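Local coordinates for protein agarase (Pseudoalteromonas fuliginea, PDB 6XJ9) that probably hydrolyses agarose, being a marine bacterial glycoside hydrolase of family 50 that also carries a domain resembling a carbohydrate-binding module, at residues Ala471-Glu479 with Thr535-Ser543; Lys549-Trp560 with Asn580-Ile589. All blocks are in the same frame, centred on the assembly; numbering follows the deposited sequence.

Contact 1: Ala471-Glu479 with Thr535-Ser543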
# COMPACT_ATOMS: atom_id res chain seq x y z
N ALA A 471 11.88 -5.28 -41.01
CA ALA A 471 11.58 -4.72 -42.32
C ALA A 471 10.67 -3.51 -42.16
O ALA A 471 9.98 -3.35 -41.16
CB ALA A 471 10.95 -5.79 -43.19
N MET A 472 10.71 -2.63 -43.17
CA MET A 472 9.88 -1.44 -43.17
C MET A 472 9.18 -1.34 -44.53
O MET A 472 9.67 -1.90 -45.51
CB MET A 472 10.73 -0.19 -42.92
CG MET A 472 11.20 -0.09 -41.47
SD MET A 472 9.81 0.31 -40.37
CE MET A 472 9.72 2.08 -40.61
N PRO A 473 7.99 -0.72 -44.63
CA PRO A 473 7.30 -0.64 -45.91
C PRO A 473 8.03 0.28 -46.89
O PRO A 473 8.49 1.36 -46.50
CB PRO A 473 5.94 -0.01 -45.56
CG PRO A 473 6.21 0.73 -44.26
CD PRO A 473 7.24 -0.10 -43.52
N ASP A 474 8.11 -0.13 -48.15
CA ASP A 474 8.51 0.84 -49.16
C ASP A 474 7.29 1.70 -49.47
O ASP A 474 6.42 1.30 -50.25
CB ASP A 474 9.10 0.23 -50.42
CG ASP A 474 9.67 1.30 -51.34
OD1 ASP A 474 9.07 2.42 -51.41
OD2 ASP A 474 10.72 1.03 -51.94
N VAL A 475 7.26 2.88 -48.86
CA VAL A 475 6.05 3.69 -48.80
C VAL A 475 5.79 4.38 -50.14
O VAL A 475 4.70 4.92 -50.34
CB VAL A 475 6.07 4.67 -47.62
CG1 VAL A 475 6.02 3.92 -46.29
CG2 VAL A 475 7.28 5.60 -47.66
N PHE A 476 6.78 4.35 -51.05
CA PHE A 476 6.61 4.88 -52.40
C PHE A 476 6.12 3.80 -53.36
O PHE A 476 5.92 4.07 -54.54
CB PHE A 476 7.90 5.55 -52.90
CG PHE A 476 8.22 6.87 -52.25
CD1 PHE A 476 7.61 8.04 -52.68
CD2 PHE A 476 9.11 6.95 -51.19
CE1 PHE A 476 7.89 9.26 -52.07
CE2 PHE A 476 9.38 8.16 -50.57
CZ PHE A 476 8.77 9.31 -51.01
N ASP A 477 5.95 2.57 -52.85
CA ASP A 477 5.36 1.49 -53.64
C ASP A 477 3.85 1.70 -53.67
O ASP A 477 3.22 1.71 -52.61
CB ASP A 477 5.76 0.10 -53.11
CG ASP A 477 5.14 -1.09 -53.84
OD1 ASP A 477 4.59 -0.88 -54.95
OD2 ASP A 477 5.20 -2.21 -53.31
N PRO A 478 3.21 1.91 -54.84
CA PRO A 478 1.76 2.14 -54.89
C PRO A 478 0.98 1.12 -54.06
O PRO A 478 -0.00 1.49 -53.43
CB PRO A 478 1.43 2.09 -56.39
CG PRO A 478 2.71 2.58 -57.04
CD PRO A 478 3.83 2.04 -56.17
N GLU A 479 1.45 -0.13 -54.04
CA GLU A 479 0.77 -1.15 -53.26
C GLU A 479 0.71 -0.77 -51.77
O GLU A 479 -0.20 -1.22 -51.08
CB GLU A 479 1.37 -2.55 -53.48
CG GLU A 479 0.66 -3.67 -52.74
CD GLU A 479 -0.78 -3.99 -53.14
OE1 GLU A 479 -1.22 -3.51 -54.22
OE2 GLU A 479 -1.47 -4.71 -52.36
N THR A 535 14.06 -0.94 -59.10
CA THR A 535 13.19 -1.91 -58.45
C THR A 535 12.85 -1.50 -57.01
O THR A 535 12.14 -2.23 -56.34
CB THR A 535 13.78 -3.32 -58.50
OG1 THR A 535 15.09 -3.26 -57.96
CG2 THR A 535 13.81 -3.90 -59.90
N VAL A 536 13.34 -0.33 -56.56
CA VAL A 536 13.15 0.10 -55.18
C VAL A 536 12.58 1.52 -55.18
O VAL A 536 13.32 2.49 -55.25
CB VAL A 536 14.46 0.01 -54.36
CG1 VAL A 536 14.25 0.44 -52.91
CG2 VAL A 536 15.10 -1.37 -54.42
N PRO A 537 11.24 1.68 -55.14
CA PRO A 537 10.62 3.01 -55.20
C PRO A 537 11.22 4.07 -54.27
O PRO A 537 11.45 5.20 -54.70
CB PRO A 537 9.15 2.72 -54.89
CG PRO A 537 8.95 1.32 -55.46
CD PRO A 537 10.24 0.60 -55.16
N THR A 538 11.48 3.72 -53.01
CA THR A 538 12.05 4.68 -52.08
C THR A 538 13.41 5.17 -52.58
O THR A 538 13.77 6.32 -52.37
CB THR A 538 12.13 4.14 -50.64
OG1 THR A 538 10.78 3.95 -50.21
CG2 THR A 538 12.84 5.10 -49.71
N LYS A 539 14.19 4.28 -53.20
CA LYS A 539 15.48 4.70 -53.73
C LYS A 539 15.28 5.64 -54.92
O LYS A 539 15.94 6.67 -55.03
CB LYS A 539 16.37 3.49 -54.07
CG LYS A 539 17.61 3.82 -54.91
CD LYS A 539 18.56 4.82 -54.27
CE LYS A 539 19.82 5.08 -55.08
NZ LYS A 539 20.59 3.84 -55.34
N ALA A 540 14.32 5.31 -55.80
CA ALA A 540 13.98 6.19 -56.91
C ALA A 540 13.64 7.59 -56.39
O ALA A 540 14.01 8.57 -57.03
CB ALA A 540 12.85 5.59 -57.72
N GLU A 541 12.99 7.67 -55.22
CA GLU A 541 12.68 8.97 -54.64
C GLU A 541 13.95 9.65 -54.12
O GLU A 541 14.10 10.85 -54.31
CB GLU A 541 11.60 8.92 -53.55
CG GLU A 541 11.26 10.28 -52.95
CD GLU A 541 10.50 11.24 -53.86
OE1 GLU A 541 10.24 10.89 -55.03
OE2 GLU A 541 10.19 12.35 -53.40
N PHE A 542 14.83 8.89 -53.46
CA PHE A 542 16.08 9.42 -52.94
C PHE A 542 16.93 9.99 -54.09
O PHE A 542 17.56 11.03 -53.94
CB PHE A 542 16.84 8.35 -52.15
CG PHE A 542 16.26 7.95 -50.81
CD1 PHE A 542 15.14 8.57 -50.28
CD2 PHE A 542 16.89 6.98 -50.04
CE1 PHE A 542 14.65 8.21 -49.03
CE2 PHE A 542 16.39 6.61 -48.80
CZ PHE A 542 15.27 7.23 -48.29
N SER A 543 16.95 9.28 -55.22
CA SER A 543 17.67 9.74 -56.40
C SER A 543 17.13 11.09 -56.87
O SER A 543 17.90 11.98 -57.20
CB SER A 543 17.61 8.71 -57.49
OG SER A 543 18.41 7.58 -57.16
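Asp474 reaches Thr538 from an Asx turn, laying its carboxylate against the first turn of helix 537-550. The same aspartate opens the type I beta turn Asp474-Asp477, which carries the chain from strand 471-473 into helix 478-495.

The polar part of the contact is two-pronged. Asp474 OD2 uses its syn lone pair to accept Thr538 N at 3.0 Å in an almost straight bond (173°). Thr538 OG1 donates to Asp474 OD1 at 2.6 Å, coming in steeply, 65° out of the carboxylate plane. One threonine can serve both oxygens because its OG1 is turned to the same side as its own backbone N. Asp474 OD1 has a second donor: Phe476 N, at 3.0 Å, closes the Asx turn nearly along the C-O axis. Three donors therefore fix the rotation of the carboxylate, and the helix start probably stabilises its charge.

The apolar part centres on Phe476. Glu541 CB stands over the middle of the Phe476 ring, 3.7 Å from its centroid, in a CH-pi contact. The Glu541 chain then bends at chi2 (71°), bringing Glu541 CG within 3.3 Å of Phe476 CZ and leaving the carboxylate tilted only modestly from the ring plane; OE2 goes on to a salt bridge with Arg544. The hydroxyl of Thr538 lies at the edge of the same ring, in its plane. Lys597 of helix 584-609 also touches Phe476, while Val462 on the neighbouring strand 461-463 packs on both Asp474 and Thr538.

Pro537 packs beside both groups: its CB meets Phe476 CB at 3.7 Å, and its CD, on a nitrogen with no hydrogen to give, lies 3.3 Å from Asp474 OD2.

Contact 2: Lys549-Trp560 with Asn580-Ile589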
# COMPACT_ATOMS: atom_id res chain seq x y z
N LYS A 549 18.86 18.56 -55.63
CA LYS A 549 19.72 19.36 -54.77
C LYS A 549 21.06 19.65 -55.44
O LYS A 549 21.61 20.74 -55.26
CB LYS A 549 19.91 18.72 -53.38
CG LYS A 549 21.06 19.27 -52.55
CD LYS A 549 20.93 19.07 -51.04
CE LYS A 549 22.17 19.46 -50.27
NZ LYS A 549 22.02 19.27 -48.80
N TYR A 550 21.60 18.68 -56.18
CA TYR A 550 23.00 18.75 -56.59
C TYR A 550 23.17 18.98 -58.09
O TYR A 550 24.28 19.31 -58.52
CB TYR A 550 23.78 17.51 -56.14
CG TYR A 550 24.06 17.51 -54.66
CD1 TYR A 550 24.98 18.39 -54.11
CD2 TYR A 550 23.38 16.65 -53.81
CE1 TYR A 550 25.22 18.41 -52.75
CE2 TYR A 550 23.62 16.65 -52.45
CZ TYR A 550 24.55 17.53 -51.92
OH TYR A 550 24.79 17.53 -50.57
N THR A 551 22.10 18.79 -58.86
CA THR A 551 22.13 18.97 -60.31
C THR A 551 23.07 17.94 -60.92
O THR A 551 22.61 16.99 -61.55
CB THR A 551 22.50 20.42 -60.69
OG1 THR A 551 21.76 21.32 -59.85
CG2 THR A 551 22.23 20.73 -62.15
N ASP A 552 24.38 18.13 -60.72
CA ASP A 552 25.42 17.25 -61.23
C ASP A 552 25.92 16.36 -60.10
O ASP A 552 25.98 16.80 -58.95
CB ASP A 552 26.60 18.05 -61.79
CG ASP A 552 26.22 19.21 -62.69
OD1 ASP A 552 25.43 18.97 -63.64
OD2 ASP A 552 26.70 20.34 -62.45
N VAL A 553 26.32 15.13 -60.44
CA VAL A 553 26.77 14.15 -59.46
C VAL A 553 28.03 14.67 -58.77
O VAL A 553 28.22 14.43 -57.58
CB VAL A 553 26.93 12.75 -60.08
CG1 VAL A 553 28.17 12.60 -60.95
CG2 VAL A 553 26.87 11.64 -59.04
N ALA A 554 28.85 15.43 -59.51
CA ALA A 554 30.14 15.93 -59.06
C ALA A 554 30.03 16.66 -57.72
O ALA A 554 30.92 16.53 -56.89
CB ALA A 554 30.77 16.81 -60.12
N GLU A 555 28.95 17.44 -57.54
CA GLU A 555 28.75 18.20 -56.31
C GLU A 555 28.49 17.27 -55.13
O GLU A 555 28.94 17.54 -54.01
CB GLU A 555 27.61 19.22 -56.46
CG GLU A 555 27.85 20.30 -57.50
CD GLU A 555 28.89 21.34 -57.16
OE1 GLU A 555 29.44 21.96 -58.10
OE2 GLU A 555 29.16 21.55 -55.96
N LEU A 556 27.74 16.19 -55.37
CA LEU A 556 27.42 15.23 -54.31
C LEU A 556 28.68 14.44 -53.94
O LEU A 556 28.97 14.25 -52.76
CB LEU A 556 26.28 14.30 -54.77
CG LEU A 556 25.79 13.30 -53.73
CD1 LEU A 556 24.30 13.05 -53.86
CD2 LEU A 556 26.54 11.98 -53.82
N ASN A 557 29.43 14.00 -54.97
CA ASN A 557 30.71 13.32 -54.81
C ASN A 557 31.61 14.12 -53.87
O ASN A 557 32.36 13.54 -53.08
CB ASN A 557 31.45 13.13 -56.14
CG ASN A 557 30.97 11.94 -56.94
OD1 ASN A 557 30.55 10.92 -56.38
ND2 ASN A 557 31.04 12.05 -58.25
N LYS A 558 31.52 15.45 -53.96
CA LYS A 558 32.31 16.35 -53.13
C LYS A 558 31.82 16.27 -51.69
O LYS A 558 32.62 16.14 -50.76
CB LYS A 558 32.22 17.79 -53.64
CG LYS A 558 32.92 18.07 -54.96
CD LYS A 558 32.88 19.53 -55.37
CE LYS A 558 33.86 20.40 -54.60
NZ LYS A 558 33.92 21.78 -55.14
N VAL A 559 30.50 16.35 -51.51
CA VAL A 559 29.94 16.45 -50.17
C VAL A 559 30.07 15.11 -49.46
O VAL A 559 30.53 15.05 -48.32
CB VAL A 559 28.51 17.02 -50.17
CG1 VAL A 559 27.92 17.11 -48.77
CG2 VAL A 559 28.45 18.39 -50.84
N TRP A 560 29.75 14.02 -50.18
CA TRP A 560 29.67 12.68 -49.62
C TRP A 560 31.05 12.00 -49.60
O TRP A 560 31.20 10.93 -49.00
CB TRP A 560 28.64 11.83 -50.38
CG TRP A 560 27.19 12.21 -50.20
CD1 TRP A 560 26.68 13.43 -49.86
CD2 TRP A 560 26.05 11.35 -50.40
NE1 TRP A 560 25.31 13.39 -49.82
CE2 TRP A 560 24.90 12.13 -50.16
CE3 TRP A 560 25.89 10.00 -50.75
CZ2 TRP A 560 23.61 11.59 -50.24
CZ3 TRP A 560 24.61 9.48 -50.85
CH2 TRP A 560 23.49 10.27 -50.60
N ASN A 580 31.85 9.84 -43.21
CA ASN A 580 31.64 11.18 -43.76
C ASN A 580 30.52 11.88 -42.99
O ASN A 580 29.47 11.28 -42.75
CB ASN A 580 31.32 11.11 -45.25
CG ASN A 580 30.86 12.44 -45.80
OD1 ASN A 580 29.66 12.69 -45.89
ND2 ASN A 580 31.81 13.31 -46.14
N GLU A 581 30.75 13.15 -42.65
CA GLU A 581 29.82 13.90 -41.82
C GLU A 581 28.98 14.86 -42.67
O GLU A 581 27.86 15.18 -42.27
CB GLU A 581 30.56 14.73 -40.77
CG GLU A 581 31.15 13.89 -39.66
CD GLU A 581 31.99 14.69 -38.68
OE1 GLU A 581 31.63 15.85 -38.41
OE2 GLU A 581 33.00 14.16 -38.22
N GLU A 582 29.52 15.29 -43.81
CA GLU A 582 28.90 16.33 -44.62
C GLU A 582 27.57 15.84 -45.18
O GLU A 582 26.63 16.62 -45.31
CB GLU A 582 29.84 16.82 -45.73
CG GLU A 582 30.98 17.69 -45.25
CD GLU A 582 32.01 16.97 -44.41
OE1 GLU A 582 32.34 15.82 -44.73
OE2 GLU A 582 32.46 17.55 -43.40
N GLN A 583 27.49 14.54 -45.49
CA GLN A 583 26.32 13.94 -46.11
C GLN A 583 25.14 13.86 -45.15
O GLN A 583 24.02 13.61 -45.60
CB GLN A 583 26.62 12.51 -46.57
CG GLN A 583 26.76 11.53 -45.41
CD GLN A 583 27.47 10.27 -45.83
OE1 GLN A 583 27.33 9.81 -46.96
NE2 GLN A 583 28.23 9.70 -44.92
N LEU A 584 25.37 14.05 -43.84
CA LEU A 584 24.34 13.77 -42.85
C LEU A 584 23.15 14.73 -43.02
O LEU A 584 22.03 14.42 -42.62
CB LEU A 584 24.93 13.81 -41.43
CG LEU A 584 25.87 12.66 -41.05
CD1 LEU A 584 26.24 12.73 -39.57
CD2 LEU A 584 25.26 11.29 -41.36
N VAL A 585 23.39 15.87 -43.69
CA VAL A 585 22.31 16.81 -43.93
C VAL A 585 21.36 16.20 -44.97
O VAL A 585 20.14 16.29 -44.84
CB VAL A 585 22.82 18.22 -44.32
CG1 VAL A 585 21.74 19.08 -44.96
CG2 VAL A 585 23.42 18.95 -43.13
N ASP A 586 21.95 15.50 -45.95
CA ASP A 586 21.20 14.78 -46.97
C ASP A 586 20.51 13.54 -46.37
O ASP A 586 19.39 13.23 -46.76
CB ASP A 586 22.11 14.44 -48.15
CG ASP A 586 22.75 15.69 -48.75
OD1 ASP A 586 22.05 16.70 -48.83
OD2 ASP A 586 23.96 15.65 -49.07
N PHE A 587 21.19 12.85 -45.45
CA PHE A 587 20.63 11.68 -44.78
C PHE A 587 19.34 12.08 -44.06
O PHE A 587 18.36 11.35 -44.06
CB PHE A 587 21.66 11.03 -43.84
CG PHE A 587 22.71 10.18 -44.52
CD1 PHE A 587 23.00 10.32 -45.87
CD2 PHE A 587 23.41 9.21 -43.80
CE1 PHE A 587 23.96 9.53 -46.49
CE2 PHE A 587 24.39 8.44 -44.41
CZ PHE A 587 24.65 8.59 -45.76
N SER A 588 19.37 13.29 -43.48
CA SER A 588 18.25 13.86 -42.76
C SER A 588 17.09 14.17 -43.71
O SER A 588 15.93 13.95 -43.36
CB SER A 588 18.70 15.08 -42.01
OG SER A 588 17.88 15.28 -40.88
N ILE A 589 17.42 14.69 -44.90
CA ILE A 589 16.44 15.04 -45.92
C ILE A 589 15.75 13.76 -46.40
O ILE A 589 14.52 13.72 -46.54
CB ILE A 589 17.11 15.82 -47.08
CG1 ILE A 589 17.35 17.29 -46.70
CG2 ILE A 589 16.33 15.70 -48.38
CD1 ILE A 589 18.22 18.06 -47.69
O HOH W 1 29.59 8.88 -48.35
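Asp586 OD2 is gripped by two aromatic side chains, accepting from Tyr550 OH at 2.5 Å on its syn side and from Trp560 NE1 at 2.7 Å on its anti side. The indole bond is nearly straight (169°), with the oxygen in the ring plane of Trp560. The phenol likewise meets the acid at its edge, but the Tyr550 ring stands almost perpendicular to the carboxylate. Lys549 takes the other oxygen: its chain, extended beyond CG, brings NZ to the syn lone pair of Asp586 OD1 in a salt bridge of 2.6 Å. Both carboxylate oxygens are thus held, which would favour the charged form of this buried acid.

In helix-packing terms Asp586 is the knob in a hole lined by Lys549 and Tyr550 at the end of helix 537-550 and by Val559 and Trp560 of helix 553-560. The axes of helix 553-560 and helix 584-589 come within 11.2 Å, their directions 112° apart.

Trp560 is covered on both faces. Gln583 CB sits over its five-membered ring, 3.6 Å from the centroid, and Phe587 turns an edge to the six-membered ring in a T-shaped pair, centroids 5.7 Å apart and planes at 86°. Leu556 CD2 lies against the opposite face. Beyond them, Ile576 touches Trp560, Gln583 and Phe587.

At the Val559-Trp560 end of the contact, Asn580 ND2 donates to Val559 O at 3.1 Å, a bent bond that lies in the carbonyl plane but is tilted from the plane of the amide. Asn580 OD1 accepts Gln583 N at 2.9 Å, an Asx motif that fixes the asparagine amide. Gln583 NE2 bonds Asn580 O and also Asp577 O, while a water donates to both Gln583 OE1 and Trp560 O.

Both contacts use helix 537-550: contact 1 takes its start, contact 2 its last turn; their centres lie about 20 Å apart and their nearest atoms about 6 Å, without touching. Both are partly buried, but contact 1 has no exposed residue among those that touch, whereas contact 2 has three, Lys549 among them. Each anchors on an aspartate with both oxygens engaged. In contact 1 the acid comes from a turn and meets the backbone and hydroxyl of a helix start; in contact 2 it comes from a helix and meets a lysine, a phenol and an indole. Contact 2 buries more surface and is richer in aromatics. Helix 584-609 belongs to contact 2 and flanks contact 1 through Tyr594 and Lys597.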